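Bifunctional pinoresinol-lariciresinol reductase 1 (Thuja plicata, PDB 1QYD) catalyses the NADPH-dependent, enantioselective reduction of (-)-pinoresinol to (-)-lariciresinol and on to (+)-secoisolariciresinol in lignan biosynthesis. Local coordinates at residues Lys18-Ala23 against Tyr203-Ile208. Sequence-based numbering, arbitrary orientation.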
# COMPACT_ATOMS: atom_id res chain seq x y z
N LYS A 18 16.84 -16.59 4.48
CA LYS A 18 17.72 -17.46 5.25
C LYS A 18 18.21 -18.64 4.40
O LYS A 18 19.24 -19.25 4.70
CB LYS A 18 17.03 -18.11 6.43
CG LYS A 18 16.23 -17.41 7.51
CD LYS A 18 15.11 -18.40 7.94
CE LYS A 18 14.34 -17.74 9.09
NZ LYS A 18 12.92 -18.01 9.01
N ARG A 19 17.43 -19.02 3.38
CA ARG A 19 17.77 -20.10 2.48
C ARG A 19 18.80 -19.70 1.46
O ARG A 19 19.69 -20.49 1.14
CB ARG A 19 16.56 -20.55 1.74
CG ARG A 19 15.84 -21.54 2.61
CD ARG A 19 14.96 -21.02 3.73
NE ARG A 19 14.46 -22.21 4.36
CZ ARG A 19 13.42 -22.24 5.20
NH1 ARG A 19 13.07 -23.42 5.70
NH2 ARG A 19 12.75 -21.15 5.57
N ILE A 20 18.62 -18.47 0.96
CA ILE A 20 19.53 -17.76 0.08
C ILE A 20 20.81 -17.56 0.89
O ILE A 20 21.84 -18.07 0.48
CB ILE A 20 18.89 -16.42 -0.33
CG1 ILE A 20 17.62 -16.66 -1.11
CG2 ILE A 20 19.83 -15.65 -1.23
CD1 ILE A 20 16.73 -15.43 -1.18
N VAL A 21 20.78 -16.89 2.07
CA VAL A 21 21.92 -16.72 2.97
C VAL A 21 22.72 -18.00 3.24
O VAL A 21 23.92 -17.98 2.97
CB VAL A 21 21.48 -16.13 4.35
CG1 VAL A 21 22.70 -15.94 5.24
CG2 VAL A 21 20.89 -14.75 4.20
N ASN A 22 22.17 -19.12 3.73
CA ASN A 22 23.05 -20.26 3.95
C ASN A 22 23.55 -20.86 2.64
O ASN A 22 24.60 -21.49 2.62
CB ASN A 22 22.38 -21.37 4.77
CG ASN A 22 23.43 -22.10 5.63
OD1 ASN A 22 24.41 -22.70 5.16
ND2 ASN A 22 23.26 -22.06 6.96
N ALA A 23 22.86 -20.63 1.53
CA ALA A 23 23.33 -21.10 0.24
C ALA A 23 24.64 -20.41 -0.15
O ALA A 23 25.59 -21.09 -0.52
CB ALA A 23 22.30 -20.81 -0.84
N TYR A 203 19.74 -22.68 -6.15
CA TYR A 203 19.64 -22.26 -7.52
C TYR A 203 19.81 -20.76 -7.70
O TYR A 203 20.14 -20.34 -8.82
CB TYR A 203 18.29 -22.69 -8.11
CG TYR A 203 18.20 -24.15 -8.49
CD1 TYR A 203 17.12 -24.93 -8.06
CD2 TYR A 203 19.23 -24.72 -9.24
CE1 TYR A 203 17.06 -26.29 -8.36
CE2 TYR A 203 19.18 -26.08 -9.54
CZ TYR A 203 18.10 -26.85 -9.10
OH TYR A 203 18.11 -28.19 -9.37
N THR A 204 19.55 -19.90 -6.68
CA THR A 204 19.77 -18.48 -6.89
C THR A 204 21.24 -18.17 -6.68
O THR A 204 21.70 -17.26 -7.35
CB THR A 204 18.96 -17.54 -5.95
OG1 THR A 204 19.31 -17.84 -4.63
CG2 THR A 204 17.48 -17.70 -6.06
N ILE A 205 22.02 -18.88 -5.83
CA ILE A 205 23.43 -18.54 -5.74
C ILE A 205 24.24 -19.08 -6.92
O ILE A 205 25.34 -18.60 -7.22
CB ILE A 205 23.94 -19.01 -4.35
CG1 ILE A 205 23.63 -17.90 -3.40
CG2 ILE A 205 25.43 -19.16 -4.22
CD1 ILE A 205 22.14 -17.81 -3.03
N LYS A 206 23.67 -20.06 -7.63
CA LYS A 206 24.24 -20.57 -8.88
C LYS A 206 23.89 -19.72 -10.12
O LYS A 206 24.58 -19.80 -11.13
CB LYS A 206 23.78 -22.01 -9.09
CG LYS A 206 24.30 -22.93 -7.99
CD LYS A 206 24.44 -24.34 -8.51
CE LYS A 206 25.25 -25.07 -7.48
NZ LYS A 206 26.03 -26.11 -8.09
N SER A 207 22.82 -18.89 -10.12
CA SER A 207 22.53 -17.99 -11.20
C SER A 207 23.50 -16.80 -11.21
O SER A 207 23.99 -16.40 -12.26
CB SER A 207 21.12 -17.44 -11.08
OG SER A 207 20.85 -16.78 -9.85
N ILE A 208 23.74 -16.32 -9.99
CA ILE A 208 24.48 -15.16 -9.54
C ILE A 208 25.54 -14.58 -10.43
O ILE A 208 25.50 -13.39 -10.75
CB ILE A 208 25.02 -15.57 -8.14
CG1 ILE A 208 24.01 -15.05 -7.16
CG2 ILE A 208 26.37 -15.01 -7.75
CD1 ILE A 208 24.48 -15.13 -5.68
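I205 reaches from helix 197-207 to I20 and A23 on helix 17-26, the first helix of the NADP-binding Rossmann fold, which follows the glycine-rich turn after strand 7-10. The contact packs a helix some 180 residues further along the chain against that helix. Between the short segments the axes come within 9.2 Å at a signed angle of -56°, and the closest CA pair is A23 CA and I205 CA, 6.5 Å apart.

Apolar contacts carry the interface, and no hydrogen bond crosses it. The methyl CD1 of I205 does most of the touching: it lies 3.6 Å from I20 CG2 and 3.7 Å from A23 CB, so one carbon meets residues from successive turns of helix 17-26. Its chi2 of 75° folds CD1 back instead of extending the chain, and CG2, anti to the backbone N, approaches A23 O at 4.2 Å. The same CD1 also sits 3.5 Å from the carbonyl O of I20. Replacing I205 by alanine removes CG1, CG2 and CD1, which is likely to open a gap between the helices and leave I20 CG2 and A23 CB without their apolar partner. All four touching residues are buried; I20 also packs on I81 of strand 79-82, and it and T204 both meet F117, while G17, inferred to bind NADP(+), adjoins I20.

Polar groups serve helix 197-207 itself. In T204, OG1 sits between its backbone N and carbonyl carbon, where the hydroxyl bonds to the carbonyl of G201 one turn earlier; towards the other helix it makes only van der Waals contact, 4.1 Å from I20 CG1, the two side chains crossing at roughly a right angle. One turn later, the hydroxyl S207 OG donates to T204 O at 2.7 Å, tilted 29° from the carbonyl plane.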